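Local coordinates for protein phospholipase C-beta (PLC-beta) (Sepia officinalis, PDB 3QR0) that is a phospholipase C of the beta class, a multidomain protein combining PH, EF-hand, TIM-barrel and C2 domains, with a calcium ion bound in its barrel, at residues T266-Y271 against P315-D320; E354-V359 against K394-A399; Y159-T164 against Q178-K183. All blocks are in the same frame, centred on the assembly; numbering follows the deposited sequence.

In the fold
Along the chain, contact 3 comes first, contact 1 second and contact 2 last, each closing before the next opens. Contact 3 pairs helices 151-165 and 174-181 in the EF-hand region; contact 1 brings a loop in the following EF-hand-like region against the short helix 316-319; contact 2 packs helix 354-361 on helix 393-403 in the X part of the TIM barrel. Their centres are spread widely: about 38 Å between contacts 1 and 2, 37 Å between 2 and 3, and 34 Å between 1 and 3. Contacts 1 and 2 lie on opposite sides of the chain's centre. No two touch, so each is a local packing event in a different part of this multidomain chain.

Contact 1 of 3, residues T266-Y271 against P315-D320; sequences TLFPLY and PMHRLD
Pro-315 O accepts two backbone N-H groups, from Leu-319 N at 3.0 Å and, more weakly, from Arg-318 N, and so starts the single helical turn on which His-317 stands to meet Phe-268. Across the contact itself there is no hydrogen bond; what joins the segments is an edge-to-face aromatic pair. With CG between backbone N and carbonyl carbon (chi1 71°), His-317 turns one face to Phe-268. The centroids of the Phe-268 and His-317 rings are 4.9 Å apart and their planes are inclined at 52°, a tilted rather than a square T. Phe-268 supplies the edge: its CZ stands over the centre of the imidazole, nearly equidistant from the five ring atoms, at 3.9 Å from both His-317 CE1 and NE2. The closest approach, 3.8 Å, is between Phe-268 CE1 and His-317 ND1.

Phe-268 belongs to the loop joining helices 247-257 and 273-288 in the EF-hand-like region, whereas His-317 lies on helix 316-319, with Pro-315 at its N-cap. The two CA atoms are 10.3 Å apart, which leaves the bridging to the rings alone. Only 83 Å² is buried in this surface contact.

In the loop, Phe-268 O accepts a hydrogen bond from Arg-259 NH1, and the phenyl group also rests on Leu-263. From the short helix, Met-316 and Leu-319 reach Leu-145 and Leu-144 of helix 144-147, while Arg-318 packs on Tyr-616.

Contact 2 of 3, residues E354-V359 against K394-A399; sequences EIYRQV and KDVVYA
With chi1 at 168°, Val-396 sets CG1 opposite its own backbone N, and Tyr-356, its ring carbon CG opposite the carbonyl carbon (chi1 -77°), presents a ring face to that methyl. The result is a CH-pi contact: CG1 of Val-396 is 3.5 Å from the centroid of the Tyr-356 ring and only 7° off its normal. Val-396 CG2 is less central, 3.8 Å from Tyr-356 CE2.

One residue on along 354-359 and about a turn on along 394-399 comes the segments' nearest CA pair, Arg-357 and Ala-399, 6.0 Å apart. The extended Arg-357 chain lays its guanidinium across the small Ala-399, whose CB lies beneath one face, offset toward the rim, 3.8 Å from Arg-357 CZ. Several bonds hold that flat group. Arg-357 NH1 makes a salt bridge to Glu-354 OE1 at 2.8 Å, bent and tilted from the guanidinium plane; NE pairs with Glu-402; and NH2 donates to an in-plane water, which donates to Tyr-398 O.

Tyr-356 OH is bonded to the backbone oxygen of Glu-368, a calcium ligand; the Tyr-356 side chain is about 9 Å from the ion. In the TIM barrel, helix 393-403 lies in the crossover connection between parallel strands 366-372 and 412-418. Tyr-356 and Val-396 share Leu-369 of the first strand, Val-397 faces helix 422-436, and Arg-357 touches strand 70-75 of the PH domain.

Contact 3 of 3, residues Y159-T164 against Q178-K183; sequences YFRLTT and QKCLSK
Lys-179 is the first residue of 178-183 to touch the other segment, its CE passing 4.1 Å from Arg-161 NH2 as the two long chains cross at about a right angle. Their like-charged ends, Lys-179 NZ and Arg-161 NH2, are 4.6 Å apart, a closeness that Glu-166 probably offsets, its OE1 bridging to the lysine and its OE2 to the arginine. Lys-179 NZ has a further salt bridge to Asp-61.

Cys-180 has the largest share of the buried surface, 65 of 154 Å². Its SG lies over one face of the Arg-161 guanidinium, displaced toward the rim, 3.5 Å from Arg-161 NE. The extended arginine, with CG opposite its backbone N (chi1 -166°), brings that face to the sulfur. SG also meets Leu-162 CD2 at 4.1 Å.

Leu-181 N and Ser-182 N both donate to Gln-178 O. The Leu-181 side chain packs on Ile-191, Phe-221 and Leu-225.

The pairing of helices 151-165 and 174-181, joined through the short strand 171-173, is consistent with an EF-hand helix-loop-helix. Helices 185-198 and 215-225 pack beside it, Leu-162 reaching Phe-218 of the latter, and Arg-161 touches Phe-51 on strand 51-54 of the PH domain.

Contact 1 of 3, residues T266-Y271 against P315-D320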
loop_
_atom_site.group_PDB
_atom_site.type_symbol
_atom_site.label_atom_id
_atom_site.label_comp_id
_atom_site.label_asym_id
_atom_site.label_seq_id
_atom_site.Cartn_x
_atom_site.Cartn_y
_atom_site.Cartn_z
ATOM N N THR A 266 -28.653 8.938 5.299
ATOM C CA THR A 266 -29.392 7.671 5.271
ATOM C C THR A 266 -28.437 6.492 5.104
ATOM O O THR A 266 -28.558 5.485 5.803
ATOM C CB THR A 266 -30.437 7.632 4.136
ATOM O OG1 THR A 266 -31.122 8.887 4.066
ATOM C CG2 THR A 266 -31.452 6.517 4.383
ATOM N N LEU A 267 -27.494 6.620 4.175
ATOM C CA LEU A 267 -26.500 5.574 3.926
ATOM C C LEU A 267 -25.560 5.423 5.121
ATOM O O LEU A 267 -25.150 4.311 5.451
ATOM C CB LEU A 267 -25.689 5.878 2.658
ATOM C CG LEU A 267 -26.306 5.547 1.288
ATOM C CD1 LEU A 267 -27.822 5.741 1.254
ATOM C CD2 LEU A 267 -25.627 6.377 0.197
ATOM N N PHE A 268 -25.225 6.547 5.756
ATOM C CA PHE A 268 -24.371 6.560 6.942
ATOM C C PHE A 268 -25.108 7.255 8.099
ATOM O O PHE A 268 -24.875 8.432 8.372
ATOM C CB PHE A 268 -23.057 7.276 6.629
ATOM C CG PHE A 268 -22.320 6.702 5.447
ATOM C CD1 PHE A 268 -21.589 5.528 5.574
ATOM C CD2 PHE A 268 -22.371 7.331 4.205
ATOM C CE1 PHE A 268 -20.910 4.990 4.487
ATOM C CE2 PHE A 268 -21.695 6.803 3.109
ATOM C CZ PHE A 268 -20.962 5.630 3.249
ATOM N N PRO A 269 -26.005 6.524 8.783
ATOM C CA PRO A 269 -26.879 7.150 9.782
ATOM C C PRO A 269 -26.118 7.911 10.868
ATOM O O PRO A 269 -24.988 7.549 11.205
ATOM C CB PRO A 269 -27.636 5.961 10.388
ATOM C CG PRO A 269 -27.525 4.872 9.381
ATOM C CD PRO A 269 -26.218 5.068 8.701
ATOM N N LEU A 270 -26.738 8.965 11.395
ATOM C CA LEU A 270 -26.163 9.719 12.506
ATOM C C LEU A 270 -26.166 8.865 13.768
ATOM O O LEU A 270 -27.029 8.006 13.931
ATOM C CB LEU A 270 -26.973 10.992 12.770
ATOM C CG LEU A 270 -26.937 12.106 11.720
ATOM C CD1 LEU A 270 -27.928 13.196 12.096
ATOM C CD2 LEU A 270 -25.544 12.675 11.586
ATOM N N TYR A 271 -25.207 9.110 14.656
ATOM C CA TYR A 271 -25.238 8.519 15.994
ATOM C C TYR A 271 -26.455 9.027 16.777
ATOM O O TYR A 271 -26.815 10.205 16.683
ATOM C CB TYR A 271 -23.965 8.856 16.779
ATOM C CG TYR A 271 -22.737 8.093 16.352
ATOM C CD1 TYR A 271 -21.848 8.634 15.433
ATOM C CD2 TYR A 271 -22.452 6.834 16.879
ATOM C CE1 TYR A 271 -20.713 7.951 15.045
ATOM C CE2 TYR A 271 -21.310 6.133 16.494
ATOM C CZ TYR A 271 -20.447 6.700 15.575
ATOM O OH TYR A 271 -19.317 6.031 15.179
ATOM N N PRO A 315 -11.865 4.838 6.141
ATOM C CA PRO A 315 -13.263 4.576 5.770
ATOM C C PRO A 315 -13.438 3.125 5.338
ATOM O O PRO A 315 -12.954 2.724 4.275
ATOM C CB PRO A 315 -13.523 5.544 4.614
ATOM C CG PRO A 315 -12.177 5.890 4.074
ATOM C CD PRO A 315 -11.182 5.714 5.169
ATOM N N MET A 316 -14.115 2.347 6.171
ATOM C CA MET A 316 -14.196 0.901 5.968
ATOM C C MET A 316 -14.912 0.522 4.669
ATOM O O MET A 316 -14.526 -0.447 4.024
ATOM C CB MET A 316 -14.844 0.219 7.181
ATOM C CG MET A 316 -13.952 0.234 8.421
ATOM S SD MET A 316 -12.411 -0.703 8.189
ATOM C CE MET A 316 -11.324 0.094 9.379
ATOM N N HIS A 317 -15.919 1.304 4.275
ATOM C CA HIS A 317 -16.639 1.057 3.020
ATOM C C HIS A 317 -15.732 1.219 1.786
ATOM O O HIS A 317 -15.981 0.602 0.749
ATOM C CB HIS A 317 -17.903 1.942 2.909
ATOM C CG HIS A 317 -17.618 3.396 2.675
ATOM N ND1 HIS A 317 -17.238 4.254 3.686
ATOM C CD2 HIS A 317 -17.658 4.142 1.544
ATOM C CE1 HIS A 317 -17.051 5.464 3.188
ATOM N NE2 HIS A 317 -17.298 5.423 1.890
ATOM N N ARG A 318 -14.683 2.037 1.905
ATOM C CA ARG A 318 -13.688 2.191 0.838
ATOM C C ARG A 318 -12.569 1.152 0.925
ATOM O O ARG A 318 -12.057 0.713 -0.099
ATOM C CB ARG A 318 -13.072 3.592 0.865
ATOM C CG ARG A 318 -13.993 4.692 0.359
ATOM C CD ARG A 318 -13.199 5.900 -0.164
ATOM N NE ARG A 318 -12.450 5.613 -1.399
ATOM C CZ ARG A 318 -11.115 5.542 -1.514
ATOM N NH1 ARG A 318 -10.303 5.730 -0.470
ATOM N NH2 ARG A 318 -10.573 5.276 -2.701
ATOM N N LEU A 319 -12.173 0.788 2.143
ATOM C CA LEU A 319 -11.118 -0.204 2.355
ATOM C C LEU A 319 -11.556 -1.566 1.829
ATOM O O LEU A 319 -10.786 -2.265 1.180
ATOM C CB LEU A 319 -10.774 -0.316 3.845
ATOM C CG LEU A 319 -9.652 -1.290 4.231
ATOM C CD1 LEU A 319 -8.319 -0.852 3.642
ATOM C CD2 LEU A 319 -9.551 -1.413 5.743
ATOM N N ASP A 320 -12.805 -1.921 2.123
ATOM C CA ASP A 320 -13.428 -3.150 1.634
ATOM C C ASP A 320 -13.491 -3.122 0.110
ATOM O O ASP A 320 -13.451 -2.055 -0.499
ATOM C CB ASP A 320 -14.840 -3.273 2.234
ATOM C CG ASP A 320 -15.478 -4.632 1.994
ATOM O OD1 ASP A 320 -14.774 -5.658 2.042
ATOM O OD2 ASP A 320 -16.704 -4.673 1.772
#

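Contact 2 of 3, residues E354-V359 against K394-A399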
loop_
_atom_site.group_PDB
_atom_site.type_symbol
_atom_site.label_atom_id
_atom_site.label_comp_id
_atom_site.label_asym_id
_atom_site.label_seq_id
_atom_site.Cartn_x
_atom_site.Cartn_y
_atom_site.Cartn_z
ATOM N N GLU A 354 12.049 -13.235 -8.369
ATOM C CA GLU A 354 11.288 -13.008 -7.132
ATOM C C GLU A 354 10.564 -11.660 -7.087
ATOM O O GLU A 354 9.485 -11.556 -6.498
ATOM C CB GLU A 354 12.206 -13.157 -5.911
ATOM C CG GLU A 354 11.529 -12.964 -4.545
ATOM C CD GLU A 354 10.398 -13.951 -4.265
ATOM O OE1 GLU A 354 10.504 -15.141 -4.641
ATOM O OE2 GLU A 354 9.399 -13.531 -3.644
ATOM N N ILE A 355 11.148 -10.632 -7.710
ATOM C CA ILE A 355 10.497 -9.317 -7.773
ATOM C C ILE A 355 9.094 -9.391 -8.393
ATOM O O ILE A 355 8.208 -8.635 -7.999
ATOM C CB ILE A 355 11.386 -8.265 -8.518
ATOM C CG1 ILE A 355 10.823 -6.843 -8.368
ATOM C CG2 ILE A 355 11.536 -8.622 -9.992
ATOM C CD1 ILE A 355 10.654 -6.377 -6.933
ATOM N N TYR A 356 8.878 -10.304 -9.341
ATOM C CA TYR A 356 7.541 -10.488 -9.923
ATOM C C TYR A 356 6.524 -10.949 -8.886
ATOM O O TYR A 356 5.399 -10.457 -8.854
ATOM C CB TYR A 356 7.566 -11.448 -11.116
ATOM C CG TYR A 356 8.093 -10.796 -12.370
ATOM C CD1 TYR A 356 7.238 -10.130 -13.250
ATOM C CD2 TYR A 356 9.451 -10.825 -12.666
ATOM C CE1 TYR A 356 7.729 -9.516 -14.397
ATOM C CE2 TYR A 356 9.948 -10.222 -13.808
ATOM C CZ TYR A 356 9.092 -9.568 -14.665
ATOM O OH TYR A 356 9.610 -8.971 -15.790
ATOM N N ARG A 357 6.924 -11.884 -8.029
ATOM C CA ARG A 357 6.057 -12.336 -6.953
ATOM C C ARG A 357 5.782 -11.156 -6.020
ATOM O O ARG A 357 4.638 -10.893 -5.675
ATOM C CB ARG A 357 6.694 -13.497 -6.178
ATOM C CG ARG A 357 6.982 -14.725 -7.014
ATOM C CD ARG A 357 7.395 -15.922 -6.165
ATOM N NE ARG A 357 7.810 -17.043 -7.007
ATOM C CZ ARG A 357 9.053 -17.284 -7.438
ATOM N NH1 ARG A 357 10.075 -16.508 -7.099
ATOM N NH2 ARG A 357 9.278 -18.336 -8.211
ATOM N N GLN A 358 6.828 -10.418 -5.642
ATOM C CA GLN A 358 6.661 -9.319 -4.687
ATOM C C GLN A 358 5.759 -8.210 -5.215
ATOM O O GLN A 358 4.937 -7.674 -4.469
ATOM C CB GLN A 358 8.012 -8.738 -4.252
ATOM C CG GLN A 358 8.855 -9.692 -3.419
ATOM C CD GLN A 358 8.148 -10.177 -2.170
ATOM O OE1 GLN A 358 7.515 -9.396 -1.458
ATOM N NE2 GLN A 358 8.259 -11.475 -1.891
ATOM N N VAL A 359 5.907 -7.864 -6.491
ATOM C CA VAL A 359 5.077 -6.814 -7.092
ATOM C C VAL A 359 3.603 -7.228 -7.146
ATOM O O VAL A 359 2.712 -6.430 -6.819
ATOM C CB VAL A 359 5.615 -6.402 -8.485
ATOM C CG1 VAL A 359 4.616 -5.525 -9.225
ATOM C CG2 VAL A 359 6.952 -5.676 -8.324
ATOM N N LYS A 394 10.993 -18.323 -18.736
ATOM C CA LYS A 394 10.226 -19.438 -18.164
ATOM C C LYS A 394 10.073 -19.309 -16.644
ATOM O O LYS A 394 8.971 -19.472 -16.115
ATOM C CB LYS A 394 10.890 -20.776 -18.524
ATOM C CG LYS A 394 10.161 -22.024 -18.056
ATOM C CD LYS A 394 10.888 -23.265 -18.577
ATOM C CE LYS A 394 10.299 -24.560 -18.052
ATOM N NZ LYS A 394 10.849 -25.731 -18.795
ATOM N N ASP A 395 11.168 -19.004 -15.951
ATOM C CA ASP A 395 11.120 -18.804 -14.502
ATOM C C ASP A 395 10.167 -17.669 -14.121
ATOM O O ASP A 395 9.402 -17.796 -13.165
ATOM C CB ASP A 395 12.517 -18.514 -13.925
ATOM C CG ASP A 395 13.435 -19.729 -13.950
ATOM O OD1 ASP A 395 12.949 -20.860 -14.165
ATOM O OD2 ASP A 395 14.655 -19.554 -13.747
ATOM N N VAL A 396 10.211 -16.563 -14.860
ATOM C CA VAL A 396 9.332 -15.425 -14.573
ATOM C C VAL A 396 7.841 -15.799 -14.693
ATOM O O VAL A 396 7.048 -15.499 -13.793
ATOM C CB VAL A 396 9.663 -14.200 -15.468
ATOM C CG1 VAL A 396 8.579 -13.146 -15.365
ATOM C CG2 VAL A 396 11.020 -13.611 -15.088
ATOM N N VAL A 397 7.451 -16.458 -15.781
ATOM C CA VAL A 397 6.022 -16.768 -15.971
ATOM C C VAL A 397 5.480 -17.773 -14.950
ATOM O O VAL A 397 4.325 -17.675 -14.537
ATOM C CB VAL A 397 5.659 -17.191 -17.419
ATOM C CG1 VAL A 397 5.767 -15.984 -18.369
ATOM C CG2 VAL A 397 6.515 -18.350 -17.895
ATOM N N TYR A 398 6.306 -18.722 -14.527
ATOM C CA TYR A 398 5.924 -19.616 -13.427
ATOM C C TYR A 398 5.814 -18.855 -12.095
ATOM O O TYR A 398 4.975 -19.191 -11.258
ATOM C CB TYR A 398 6.883 -20.811 -13.329
ATOM C CG TYR A 398 6.512 -21.913 -14.291
ATOM C CD1 TYR A 398 5.548 -22.858 -13.948
ATOM C CD2 TYR A 398 7.089 -21.994 -15.553
ATOM C CE1 TYR A 398 5.186 -23.870 -14.826
ATOM C CE2 TYR A 398 6.732 -23.003 -16.447
ATOM C CZ TYR A 398 5.780 -23.939 -16.074
ATOM O OH TYR A 398 5.416 -24.937 -16.942
ATOM N N ALA A 399 6.639 -17.824 -11.919
ATOM C CA ALA A 399 6.537 -16.919 -10.763
ATOM C C ALA A 399 5.232 -16.124 -10.801
ATOM O O ALA A 399 4.512 -16.033 -9.796
ATOM C CB ALA A 399 7.729 -15.959 -10.729
HETATM O O HOH W 1 6.720 -19.928 -8.893
#

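Contact 3 of 3, residues Y159-T164 against Q178-K183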
loop_
_atom_site.group_PDB
_atom_site.type_symbol
_atom_site.label_atom_id
_atom_site.label_comp_id
_atom_site.label_asym_id
_atom_site.label_seq_id
_atom_site.Cartn_x
_atom_site.Cartn_y
_atom_site.Cartn_z
ATOM N N TYR A 159 0.645 -5.457 23.871
ATOM C CA TYR A 159 0.165 -6.217 25.028
ATOM C C TYR A 159 0.253 -7.722 24.769
ATOM O O TYR A 159 0.706 -8.481 25.629
ATOM C CB TYR A 159 -1.278 -5.832 25.389
ATOM C CG TYR A 159 -1.871 -6.667 26.502
ATOM C CD1 TYR A 159 -1.623 -6.356 27.831
ATOM C CD2 TYR A 159 -2.665 -7.778 26.223
ATOM C CE1 TYR A 159 -2.154 -7.128 28.863
ATOM C CE2 TYR A 159 -3.205 -8.557 27.249
ATOM C CZ TYR A 159 -2.944 -8.223 28.564
ATOM O OH TYR A 159 -3.466 -8.979 29.585
ATOM N N PHE A 160 -0.185 -8.150 23.589
ATOM C CA PHE A 160 -0.138 -9.573 23.248
ATOM C C PHE A 160 1.283 -10.080 23.023
ATOM O O PHE A 160 1.576 -11.246 23.310
ATOM C CB PHE A 160 -1.040 -9.892 22.059
ATOM C CG PHE A 160 -2.450 -10.194 22.458
ATOM C CD1 PHE A 160 -3.386 -9.175 22.581
ATOM C CD2 PHE A 160 -2.833 -11.493 22.759
ATOM C CE1 PHE A 160 -4.692 -9.446 22.967
ATOM C CE2 PHE A 160 -4.143 -11.774 23.145
ATOM C CZ PHE A 160 -5.071 -10.746 23.251
ATOM N N ARG A 161 2.168 -9.213 22.542
ATOM C CA ARG A 161 3.575 -9.568 22.469
ATOM C C ARG A 161 4.107 -9.853 23.876
ATOM O O ARG A 161 4.747 -10.882 24.113
ATOM C CB ARG A 161 4.414 -8.473 21.813
ATOM C CG ARG A 161 5.790 -8.985 21.446
ATOM C CD ARG A 161 6.748 -7.910 21.029
ATOM N NE ARG A 161 8.131 -8.356 21.212
ATOM C CZ ARG A 161 9.198 -7.803 20.642
ATOM N NH1 ARG A 161 9.074 -6.771 19.814
ATOM N NH2 ARG A 161 10.401 -8.300 20.897
ATOM N N LEU A 162 3.821 -8.945 24.804
ATOM C CA LEU A 162 4.310 -9.065 26.175
ATOM C C LEU A 162 3.770 -10.292 26.917
ATOM O O LEU A 162 4.499 -10.906 27.702
ATOM C CB LEU A 162 3.997 -7.791 26.967
ATOM C CG LEU A 162 4.805 -6.563 26.535
ATOM C CD1 LEU A 162 4.293 -5.318 27.230
ATOM C CD2 LEU A 162 6.298 -6.756 26.815
ATOM N N THR A 163 2.511 -10.647 26.667
ATOM C CA THR A 163 1.861 -11.747 27.383
ATOM C C THR A 163 1.937 -13.104 26.664
ATOM O O THR A 163 1.468 -14.106 27.197
ATOM C CB THR A 163 0.385 -11.422 27.686
ATOM O OG1 THR A 163 -0.346 -11.241 26.464
ATOM C CG2 THR A 163 0.288 -10.167 28.541
ATOM N N THR A 164 2.517 -13.144 25.465
ATOM C CA THR A 164 2.706 -14.415 24.757
ATOM C C THR A 164 4.172 -14.635 24.395
ATOM O O THR A 164 4.781 -15.597 24.852
ATOM C CB THR A 164 1.817 -14.518 23.493
ATOM O OG1 THR A 164 2.273 -13.595 22.495
ATOM C CG2 THR A 164 0.365 -14.222 23.838
ATOM N N GLN A 178 10.559 -2.660 28.676
ATOM C CA GLN A 178 11.467 -1.584 28.270
ATOM C C GLN A 178 12.056 -1.793 26.872
ATOM O O GLN A 178 12.087 -0.855 26.072
ATOM C CB GLN A 178 12.585 -1.395 29.301
ATOM C CG GLN A 178 12.135 -0.624 30.533
ATOM C CD GLN A 178 13.163 -0.623 31.648
ATOM O OE1 GLN A 178 14.047 -1.482 31.702
ATOM N NE2 GLN A 178 13.047 0.344 32.555
ATOM N N LYS A 179 12.511 -3.010 26.573
ATOM C CA LYS A 179 13.126 -3.293 25.268
ATOM C C LYS A 179 12.144 -3.118 24.106
ATOM O O LYS A 179 12.544 -2.716 23.020
ATOM C CB LYS A 179 13.750 -4.696 25.222
ATOM C CG LYS A 179 12.769 -5.840 25.034
ATOM C CD LYS A 179 13.470 -7.160 24.783
ATOM C CE LYS A 179 12.454 -8.243 24.446
ATOM N NZ LYS A 179 13.045 -9.605 24.475
ATOM N N CYS A 180 10.867 -3.426 24.336
ATOM C CA CYS A 180 9.849 -3.273 23.293
ATOM C C CYS A 180 9.526 -1.802 23.003
ATOM O O CYS A 180 9.014 -1.491 21.927
ATOM C CB CYS A 180 8.564 -4.026 23.665
ATOM S SG CYS A 180 8.696 -5.844 23.620
ATOM N N LEU A 181 9.826 -0.904 23.945
ATOM C CA LEU A 181 9.474 0.516 23.808
ATOM C C LEU A 181 10.649 1.447 23.489
ATOM O O LEU A 181 10.484 2.388 22.711
ATOM C CB LEU A 181 8.753 1.017 25.069
ATOM C CG LEU A 181 7.342 0.475 25.321
ATOM C CD1 LEU A 181 6.833 0.916 26.685
ATOM C CD2 LEU A 181 6.374 0.912 24.230
ATOM N N SER A 182 11.821 1.216 24.082
ATOM C CA SER A 182 12.935 2.159 23.903
ATOM C C SER A 182 14.324 1.585 24.197
ATOM O O SER A 182 14.481 0.684 25.026
ATOM C CB SER A 182 12.710 3.400 24.776
ATOM O OG SER A 182 13.600 4.444 24.425
ATOM N N LYS A 183 15.320 2.127 23.493
ATOM C CA LYS A 183 16.733 1.851 23.750
ATOM C C LYS A 183 17.401 3.019 24.482
ATOM O O LYS A 183 18.592 2.955 24.793
ATOM C CB LYS A 183 17.470 1.598 22.429
ATOM C CG LYS A 183 16.938 0.414 21.635
ATOM C CD LYS A 183 17.665 0.253 20.300
ATOM C CE LYS A 183 17.207 -1.002 19.568
ATOM N NZ LYS A 183 17.884 -1.166 18.247
#